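Local coordinates for MIPZ (Caulobacter crescentus, PDB 2XJ9), which acts as a dimerising, nucleoid-binding P-loop ATPase that inhibits cell division and, by forming an intracellular gradient, positions the division plane, at residues A82-P85 / E86-V90; F97-A100 / M101-D105; G114-A117 / I118-M121. The protein carries 1 engineered substitution. One frame throughout, in Å; residues are numbered along the deposited sequence.

Interaction 1: A82-P85 / E86-V90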
ATOM      1  N   ALA A  82      -5.378  -9.173 -16.425  1.00 46.42           N
ATOM      2  CA  ALA A  82      -4.215  -8.424 -15.970  1.00 42.42           C
ATOM      3  C   ALA A  82      -2.994  -8.798 -16.792  1.00 45.36           C
ATOM      4  O   ALA A  82      -2.061  -8.005 -16.923  1.00 46.51           O
ATOM      5  CB  ALA A  82      -3.968  -8.679 -14.513  1.00 46.98           C
ATOM      6  N   GLU A  83      -3.030 -10.002 -17.361  1.00 48.57           N
ATOM      7  CA  GLU A  83      -1.926 -10.551 -18.152  1.00 49.34           C
ATOM      8  C   GLU A  83      -1.921 -10.156 -19.638  1.00 56.56           C
ATOM      9  O   GLU A  83      -0.857 -10.069 -20.242  1.00 61.12           O
ATOM     10  CB  GLU A  83      -1.915 -12.074 -18.051  1.00 48.65           C
ATOM     11  CG  GLU A  83      -2.051 -12.604 -16.637  1.00 64.93           C
ATOM     12  CD  GLU A  83      -0.956 -12.093 -15.708  1.00 85.19           C
ATOM     13  OE1 GLU A  83       0.238 -12.323 -16.022  1.00 79.42           O
ATOM     14  OE2 GLU A  83      -1.290 -11.465 -14.666  1.00 67.96           O
ATOM     15  N   ARG A  84      -3.095  -9.939 -20.231  1.00 50.56           N
ATOM     16  CA  ARG A  84      -3.169  -9.509 -21.624  1.00 53.36           C
ATOM     17  C   ARG A  84      -2.545  -8.131 -21.739  1.00 48.13           C
ATOM     18  O   ARG A  84      -2.284  -7.503 -20.729  1.00 40.25           O
ATOM     19  CB  ARG A  84      -4.624  -9.435 -22.102  1.00 61.62           C
ATOM     20  CG  ARG A  84      -5.587 -10.452 -21.492  1.00 53.74           C
ATOM     21  CD  ARG A  84      -5.996 -11.465 -22.533  1.00 59.20           C
ATOM     22  NE  ARG A  84      -4.954 -12.420 -22.773  1.00 77.90           N
ATOM     23  CZ  ARG A  84      -4.212 -12.699 -23.842  1.00 84.77           C
ATOM     24  NH1 ARG A  84      -4.293 -12.119 -25.044  1.00 61.88           N
ATOM     25  NH2 ARG A  84      -3.334 -13.665 -23.643  1.00 83.83           N
ATOM     26  N   PRO A  85      -2.319  -7.653 -22.978  1.00 63.77           N
ATOM     27  CA  PRO A  85      -1.736  -6.331 -23.274  1.00 61.86           C
ATOM     28  C   PRO A  85      -2.635  -5.140 -22.885  1.00 63.54           C
ATOM     29  O   PRO A  85      -3.867  -5.299 -22.790  1.00 50.60           O
ATOM     30  CB  PRO A  85      -1.553  -6.357 -24.804  1.00 55.57           C
ATOM     31  CG  PRO A  85      -1.578  -7.790 -25.178  1.00 55.56           C
ATOM     32  CD  PRO A  85      -2.513  -8.446 -24.203  1.00 58.91           C
ATOM     33  N   GLU A  86      -2.017  -3.969 -22.680  1.00 62.12           N
ATOM     34  CA  GLU A  86      -2.743  -2.735 -22.338  1.00 56.77           C
ATOM     35  C   GLU A  86      -4.032  -2.619 -23.151  1.00 55.40           C
ATOM     36  O   GLU A  86      -5.125  -2.573 -22.592  1.00 52.23           O
ATOM     37  CB  GLU A  86      -1.875  -1.474 -22.541  1.00 49.03           C
ATOM     38  CG  GLU A  86      -0.582  -1.410 -21.707  1.00 73.09           C
ATOM     39  CD  GLU A  86      -0.758  -0.872 -20.250  1.00 82.04           C
ATOM     40  OE1 GLU A  86      -1.837  -1.037 -19.626  1.00 69.76           O
ATOM     41  OE2 GLU A  86       0.212  -0.277 -19.719  1.00 66.83           O
ATOM     42  N   GLU A  87      -3.896  -2.582 -24.473  1.00 56.08           N
ATOM     43  CA  GLU A  87      -5.058  -2.487 -25.370  1.00 60.18           C
ATOM     44  C   GLU A  87      -6.295  -3.284 -24.915  1.00 49.98           C
ATOM     45  O   GLU A  87      -7.398  -2.749 -24.880  1.00 51.07           O
ATOM     46  CB  GLU A  87      -4.679  -2.902 -26.796  1.00 66.80           C
ATOM     47  CG  GLU A  87      -4.049  -4.298 -26.864  1.00 91.88           C
ATOM     48  CD  GLU A  87      -3.980  -4.871 -28.274  1.00 97.19           C
ATOM     49  OE1 GLU A  87      -3.478  -6.013 -28.433  1.00 84.13           O
ATOM     50  OE2 GLU A  87      -4.432  -4.183 -29.216  1.00100.32           O
ATOM     51  N   GLU A  88      -6.128  -4.556 -24.585  1.00 43.48           N
ATOM     52  CA  GLU A  88      -7.282  -5.352 -24.190  1.00 47.01           C
ATOM     53  C   GLU A  88      -7.866  -4.868 -22.876  1.00 46.71           C
ATOM     54  O   GLU A  88      -9.076  -4.912 -22.673  1.00 39.31           O
ATOM     55  CB  GLU A  88      -6.931  -6.833 -24.088  1.00 57.28           C
ATOM     56  CG  GLU A  88      -6.837  -7.555 -25.413  1.00 59.10           C
ATOM     57  CD  GLU A  88      -6.583  -9.046 -25.237  1.00 79.49           C
ATOM     58  OE1 GLU A  88      -5.691  -9.573 -25.942  1.00 79.76           O
ATOM     59  OE2 GLU A  88      -7.273  -9.688 -24.399  1.00 69.26           O
ATOM     60  N   GLN A  89      -7.000  -4.422 -21.972  1.00 53.04           N
ATOM     61  CA  GLN A  89      -7.460  -3.913 -20.681  1.00 46.87           C
ATOM     62  C   GLN A  89      -8.282  -2.657 -20.906  1.00 48.24           C
ATOM     63  O   GLN A  89      -9.413  -2.551 -20.425  1.00 46.80           O
ATOM     64  CB  GLN A  89      -6.285  -3.610 -19.755  1.00 45.23           C
ATOM     65  CG  GLN A  89      -5.582  -4.838 -19.225  1.00 42.49           C
ATOM     66  CD  GLN A  89      -4.244  -4.503 -18.639  1.00 40.98           C
ATOM     67  OE1 GLN A  89      -4.051  -3.412 -18.096  1.00 47.85           O
ATOM     68  NE2 GLN A  89      -3.306  -5.428 -18.746  1.00 36.19           N
ATOM     69  N   VAL A  90      -7.706  -1.718 -21.657  1.00 46.46           N
ATOM     70  CA  VAL A  90      -8.393  -0.498 -22.055  1.00 41.08           C
ATOM     71  C   VAL A  90      -9.735  -0.764 -22.722  1.00 42.36           C
ATOM     72  O   VAL A  90     -10.713  -0.081 -22.436  1.00 45.51           O
ATOM     73  CB  VAL A  90      -7.557   0.281 -23.033  1.00 43.41           C
ATOM     74  CG1 VAL A  90      -8.298   1.547 -23.439  1.00 38.95           C
ATOM     75  CG2 VAL A  90      -6.211   0.582 -22.423  1.00 37.57           C
TER
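R84 and E88 form a salt bridge across the N-terminal turn of helix 86-103, where P85 holds the N-cap position. The side chain of E88 can be followed outward along this bridge. Its CB lies 3.7 Å from P85 O and faces the loop. Beyond CG the chain is extended, which carries the carboxylate back past the helix start, and CD comes to 3.7 Å from R84 CB. At the tip, E88 OE1 takes the N-H of R84 NH1 over 3.0 Å, on its syn side and with a fairly straight N-H...O angle of 157°. E88 OE1 lies close to the guanidinium plane, while the two flat groups are turned 37° against each other. P85 CD, 3.8 Å from E88 OE1, flanks the same oxygen. Most of this lies at the surface. On the inner side, Q89 is buried against L43 and the helix 117-124, and its amide reaches back to the loop. In the backbone of the first turn, P85 O receives weak bonds from E88 N and Q89 N. The loop carbonyl R84 O is met by Q89 NE2 at 3.0 Å, with a weak bond bent to 130°.

Interaction 2: F97-A100 / M101-D105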
ATOM      1  N   PHE A  97     -17.033   1.380 -18.505  1.00 47.19           N
ATOM      2  CA  PHE A  97     -17.335   2.790 -18.273  1.00 52.13           C
ATOM      3  C   PHE A  97     -18.561   3.201 -19.067  1.00 58.73           C
ATOM      4  O   PHE A  97     -19.573   3.604 -18.497  1.00 59.85           O
ATOM      5  CB  PHE A  97     -16.162   3.686 -18.650  1.00 54.36           C
ATOM      6  CG  PHE A  97     -16.455   5.151 -18.518  1.00 55.48           C
ATOM      7  CD1 PHE A  97     -16.711   5.921 -19.638  1.00 71.45           C
ATOM      8  CD2 PHE A  97     -16.476   5.759 -17.276  1.00 58.06           C
ATOM      9  CE1 PHE A  97     -16.981   7.274 -19.524  1.00 73.00           C
ATOM     10  CE2 PHE A  97     -16.745   7.114 -17.151  1.00 64.38           C
ATOM     11  CZ  PHE A  97     -16.998   7.870 -18.277  1.00 71.83           C
ATOM     12  N   ALA A  98     -18.463   3.101 -20.386  1.00 56.36           N
ATOM     13  CA  ALA A  98     -19.602   3.370 -21.246  1.00 52.63           C
ATOM     14  C   ALA A  98     -20.900   2.791 -20.661  1.00 50.49           C
ATOM     15  O   ALA A  98     -21.908   3.481 -20.542  1.00 58.11           O
ATOM     16  CB  ALA A  98     -19.341   2.823 -22.628  1.00 43.83           C
ATOM     17  N   ARG A  99     -20.875   1.531 -20.268  1.00 43.72           N
ATOM     18  CA  ARG A  99     -22.091   0.905 -19.782  1.00 46.48           C
ATOM     19  C   ARG A  99     -22.600   1.472 -18.464  1.00 54.95           C
ATOM     20  O   ARG A  99     -23.753   1.253 -18.092  1.00 60.02           O
ATOM     21  CB  ARG A  99     -21.917  -0.602 -19.625  1.00 50.55           C
ATOM     22  CG  ARG A  99     -23.178  -1.215 -19.084  1.00 56.60           C
ATOM     23  CD  ARG A  99     -23.041  -2.630 -18.632  1.00 53.61           C
ATOM     24  NE  ARG A  99     -24.198  -2.909 -17.794  1.00 71.33           N
ATOM     25  CZ  ARG A  99     -24.515  -4.092 -17.289  1.00 74.51           C
ATOM     26  NH1 ARG A  99     -25.604  -4.197 -16.534  1.00 53.64           N
ATOM     27  NH2 ARG A  99     -23.759  -5.156 -17.541  1.00 65.18           N
ATOM     28  N   ALA A 100     -21.742   2.179 -17.741  1.00 56.26           N
ATOM     29  CA  ALA A 100     -22.132   2.730 -16.445  1.00 56.29           C
ATOM     30  C   ALA A 100     -22.629   4.161 -16.588  1.00 67.54           C
ATOM     31  O   ALA A 100     -23.464   4.621 -15.802  1.00 71.66           O
ATOM     32  CB  ALA A 100     -20.982   2.657 -15.468  1.00 55.19           C
ATOM     33  N   MET A 101     -22.099   4.857 -17.591  1.00 62.64           N
ATOM     34  CA  MET A 101     -22.592   6.168 -17.976  1.00 62.50           C
ATOM     35  C   MET A 101     -24.103   6.142 -18.130  1.00 66.40           C
ATOM     36  O   MET A 101     -24.809   7.042 -17.671  1.00 71.81           O
ATOM     37  CB  MET A 101     -21.947   6.603 -19.283  1.00 59.08           C
ATOM     38  CG  MET A 101     -20.765   7.508 -19.071  1.00 74.55           C
ATOM     39  SD  MET A 101     -21.160   8.762 -17.833  1.00 87.71           S
ATOM     40  CE  MET A 101     -19.699   9.805 -17.914  1.00 78.27           C
ATOM     41  N   ALA A 102     -24.588   5.094 -18.781  1.00 63.82           N
ATOM     42  CA  ALA A 102     -26.016   4.885 -18.959  1.00 73.14           C
ATOM     43  C   ALA A 102     -26.739   4.879 -17.626  1.00 82.14           C
ATOM     44  O   ALA A 102     -27.487   5.810 -17.298  1.00 83.01           O
ATOM     45  CB  ALA A 102     -26.265   3.566 -19.671  1.00 69.16           C
ATOM     46  N   GLU A 103     -26.466   3.835 -16.847  1.00 78.22           N
ATOM     47  CA  GLU A 103     -27.353   3.396 -15.773  1.00 80.35           C
ATOM     48  C   GLU A 103     -27.174   4.019 -14.380  1.00 75.57           C
ATOM     49  O   GLU A 103     -27.849   3.599 -13.439  1.00 67.34           O
ATOM     50  CB  GLU A 103     -27.282   1.869 -15.682  1.00 72.09           C
ATOM     51  CG  GLU A 103     -27.155   1.228 -17.061  1.00 82.49           C
ATOM     52  CD  GLU A 103     -27.001  -0.282 -17.019  1.00 87.29           C
ATOM     53  OE1 GLU A 103     -26.282  -0.822 -17.898  1.00 82.05           O
ATOM     54  OE2 GLU A 103     -27.598  -0.925 -16.122  1.00 74.36           O
ATOM     55  N   CYS A 104     -26.310   5.026 -14.242  1.00 75.69           N
ATOM     56  CA  CYS A 104     -25.916   5.477 -12.905  1.00 61.01           C
ATOM     57  C   CYS A 104     -25.640   6.976 -12.717  1.00 59.01           C
ATOM     58  O   CYS A 104     -25.273   7.679 -13.660  1.00 68.23           O
ATOM     59  CB  CYS A 104     -24.733   4.635 -12.436  1.00 51.07           C
ATOM     60  SG  CYS A 104     -25.219   2.900 -12.237  1.00 44.96           S
ATOM     61  N   ASP A 105     -25.824   7.454 -11.488  1.00 53.00           N
ATOM     62  CA  ASP A 105     -25.593   8.862 -11.152  1.00 52.71           C
ATOM     63  C   ASP A 105     -24.133   9.116 -10.805  1.00 54.97           C
ATOM     64  O   ASP A 105     -23.585  10.163 -11.129  1.00 53.90           O
ATOM     65  CB  ASP A 105     -26.453   9.326  -9.964  1.00 62.61           C
ATOM     66  CG  ASP A 105     -27.639   8.416  -9.690  1.00 78.50           C
ATOM     67  OD1 ASP A 105     -28.172   8.458  -8.551  1.00 72.38           O
ATOM     68  OD2 ASP A 105     -28.040   7.662 -10.606  1.00 92.33           O
TER
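F97 and M101, one helical turn apart, lie side by side and point the same way from helix 86-103. CG of M101 sits above the phenyl ring, off centre, 4.2 Å from the F97 ring centroid, and makes a CH-pi contact. Past CG the methionine chain bends at chi2 (-45°) and then runs outward toward the CZ rim, with M101 SD 5.0 Å from the F97 centroid and its methyl, CE, next to F97 CZ. The sulfur approaches obliquely, a Met-aromatic contact.

On another side of the same turns R99 is paired with E103. The arginine chain is extended from CG to NE, and it is NE, not the terminal nitrogens, that donates: R99 NE to E103 OE1 is 3.0 Å with an angle of 156°. E103 OE1 meets the edge of the guanidinium, somewhat tilted from its plane, while NE approaches on the syn side of OE1 but from out of the carboxylate plane; the two planes themselves are only 20° apart. Both residues of this salt bridge are exposed.

Beneath both pairs the helix backbone sets the spacing. M101 N donates to F97 O at 3.0 Å, and the same carbonyl also accepts from A100 N, so two N-H groups grip F97 O.

Farther out, F97 and M101 both rest on V6 of strand 5-9, while A100 and C104 pack on A37 of strand 36-40. D105, just past these turns, bonds to K35 through OD1 and the backbone. F97, A100, M101 and C104 thus pack the end of helix 86-103 and the residue after it onto two strands of the parallel sheet, and helices flanking such a sheet are characteristic of the alpha/beta P-loop NTPase fold.

Interaction 3: G114-A117 / I118-M121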
ATOM      1  N   GLY A 114       0.055   1.580  -8.692  1.00 31.27           N
ATOM      2  CA  GLY A 114       1.154   1.772  -9.604  1.00 36.70           C
ATOM      3  C   GLY A 114       0.639   2.585 -10.763  1.00 47.70           C
ATOM      4  O   GLY A 114      -0.322   3.348 -10.632  1.00 49.23           O
ATOM      5  N   ASP A 115       1.258   2.384 -11.913  1.00 57.45           N
ATOM      6  CA  ASP A 115       0.906   3.124 -13.112  1.00 60.69           C
ATOM      7  C   ASP A 115       0.368   2.177 -14.189  1.00 63.59           C
ATOM      8  O   ASP A 115       0.819   1.036 -14.300  1.00 79.68           O
ATOM      9  CB  ASP A 115       2.144   3.863 -13.624  1.00 56.62           C
ATOM     10  CG  ASP A 115       1.812   4.875 -14.679  1.00 65.37           C
ATOM     11  OD1 ASP A 115       2.628   5.057 -15.613  1.00 66.96           O
ATOM     12  OD2 ASP A 115       0.730   5.484 -14.561  1.00 66.10           O
ATOM     13  N   SER A 116      -0.600   2.637 -14.975  1.00 57.17           N
ATOM     14  CA  SER A 116      -1.126   1.822 -16.070  1.00 56.00           C
ATOM     15  C   SER A 116      -1.955   2.645 -17.038  1.00 55.33           C
ATOM     16  O   SER A 116      -2.271   3.811 -16.782  1.00 49.04           O
ATOM     17  CB  SER A 116      -1.949   0.636 -15.550  1.00 50.63           C
ATOM     18  OG  SER A 116      -3.059   1.055 -14.775  1.00 39.44           O
ATOM     19  N   ALA A 117      -2.311   2.032 -18.157  1.00 51.85           N
ATOM     20  CA  ALA A 117      -3.063   2.752 -19.165  1.00 49.45           C
ATOM     21  C   ALA A 117      -4.434   3.086 -18.603  1.00 44.49           C
ATOM     22  O   ALA A 117      -4.861   4.242 -18.607  1.00 36.81           O
ATOM     23  CB  ALA A 117      -3.190   1.921 -20.426  1.00 51.01           C
ATOM     24  N   ILE A 118      -5.130   2.065 -18.114  1.00 39.03           N
ATOM     25  CA  ILE A 118      -6.483   2.283 -17.640  1.00 36.49           C
ATOM     26  C   ILE A 118      -6.492   3.278 -16.486  1.00 43.27           C
ATOM     27  O   ILE A 118      -7.357   4.139 -16.387  1.00 40.07           O
ATOM     28  CB  ILE A 118      -7.156   0.978 -17.272  1.00 36.70           C
ATOM     29  CG1 ILE A 118      -6.373   0.248 -16.194  1.00 39.32           C
ATOM     30  CG2 ILE A 118      -7.269   0.095 -18.502  1.00 36.40           C
ATOM     31  CD1 ILE A 118      -7.020  -1.070 -15.793  1.00 32.53           C
ATOM     32  N   THR A 119      -5.501   3.186 -15.620  1.00 50.32           N
ATOM     33  CA  THR A 119      -5.364   4.189 -14.586  1.00 42.92           C
ATOM     34  C   THR A 119      -5.275   5.601 -15.164  1.00 42.11           C
ATOM     35  O   THR A 119      -6.046   6.466 -14.779  1.00 41.59           O
ATOM     36  CB  THR A 119      -4.176   3.897 -13.685  1.00 46.03           C
ATOM     37  OG1 THR A 119      -4.635   3.098 -12.592  1.00 49.20           O
ATOM     38  CG2 THR A 119      -3.580   5.193 -13.145  1.00 46.64           C
ATOM     39  N   ARG A 120      -4.347   5.833 -16.089  1.00 38.92           N
ATOM     40  CA  ARG A 120      -4.219   7.151 -16.706  1.00 39.83           C
ATOM     41  C   ARG A 120      -5.499   7.602 -17.428  1.00 46.36           C
ATOM     42  O   ARG A 120      -5.817   8.791 -17.496  1.00 43.96           O
ATOM     43  CB  ARG A 120      -3.079   7.141 -17.708  1.00 44.06           C
ATOM     44  CG  ARG A 120      -1.771   6.637 -17.172  1.00 57.23           C
ATOM     45  CD  ARG A 120      -0.709   7.592 -17.650  1.00 49.98           C
ATOM     46  NE  ARG A 120       0.524   7.408 -16.962  1.00 60.05           N
ATOM     47  CZ  ARG A 120       1.185   8.179 -16.103  1.00 74.54           C
ATOM     48  NH1 ARG A 120       0.824   9.397 -15.704  1.00 74.96           N
ATOM     49  NH2 ARG A 120       2.307   7.656 -15.648  1.00 70.74           N
ATOM     50  N   MET A 121      -6.222   6.641 -17.988  1.00 40.95           N
ATOM     51  CA  MET A 121      -7.456   6.925 -18.704  1.00 46.36           C
ATOM     52  C   MET A 121      -8.528   7.401 -17.751  1.00 49.04           C
ATOM     53  O   MET A 121      -9.387   8.200 -18.116  1.00 55.52           O
ATOM     54  CB  MET A 121      -7.964   5.669 -19.411  1.00 49.65           C
ATOM     55  CG  MET A 121      -7.239   5.318 -20.677  1.00 49.29           C
ATOM     56  SD  MET A 121      -8.473   5.231 -21.970  1.00 76.98           S
ATOM     57  CE  MET A 121      -9.617   4.047 -21.275  1.00 56.17           C
TER
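S116 and T119 meet at the N-terminus of helix 117-124, where S116 is the N-cap residue of the helix that follows strand 106-110 in this P-loop NTPase. The serine hydroxyl stands between the backbone N and the carbonyl carbon (chi1 60°), which turns OG toward the first helical turn. There it accepts from T119 N at 3.3 Å, a weak capping bond that gives this early helical N-H a partner. CB of T119 packs close to the same oxygen, and I118 adds its CG1, 3.7 Å from S116 OG. This is the compact part of the contact: I118 and T119 are buried, I118 against L41 and L43, and T119 against T111 and P112. M121 packs on V90, F93 and E94 of helix 86-103.

The opposite character belongs to D115 and R120, which are partly exposed and linked chiefly by charge. R120 NH2 donates to D115 OD1 at 2.6 Å, a salt bridge whose hydrogen bond is weak and bent to 146°. The two flat groups stand almost perpendicular, 84° apart. Rather than a paired, coplanar bridge, one carboxylate oxygen takes the terminal nitrogen and the other, OD2, sits over a face of the guanidinium, 3.1 Å from R120 CZ. R44 of the second subunit packs on both D115 and R120, placing this looser side at the dimer contact. The T119 side chain is about 10 Å from the bound nucleotide. Inside the helix the turn is closed by A117 O, which accepts from M121 N at 2.8 Å.

The three contacts follow one another along the chain, all local and all on or at the starts of two neighbouring helices. Interactions 1 and 2 share helix 86-103, one at its N-terminal start and the other near its C-terminal end, with centres about 21 Å apart. Interaction 3 opens the next helix, 117-124, reached after strand 106-110 of the parallel sheet. Its centre is about 11 Å from that of interaction 1, and the two touch: E86 OE1 receives a weak bond from A117 N, and V90 packs on M121. Interactions 2 and 3, centres about 20 Å apart, do not touch. Helix 86-103 thus joins the sheet at its far end to a helix start that, in interaction 3, meets the second subunit.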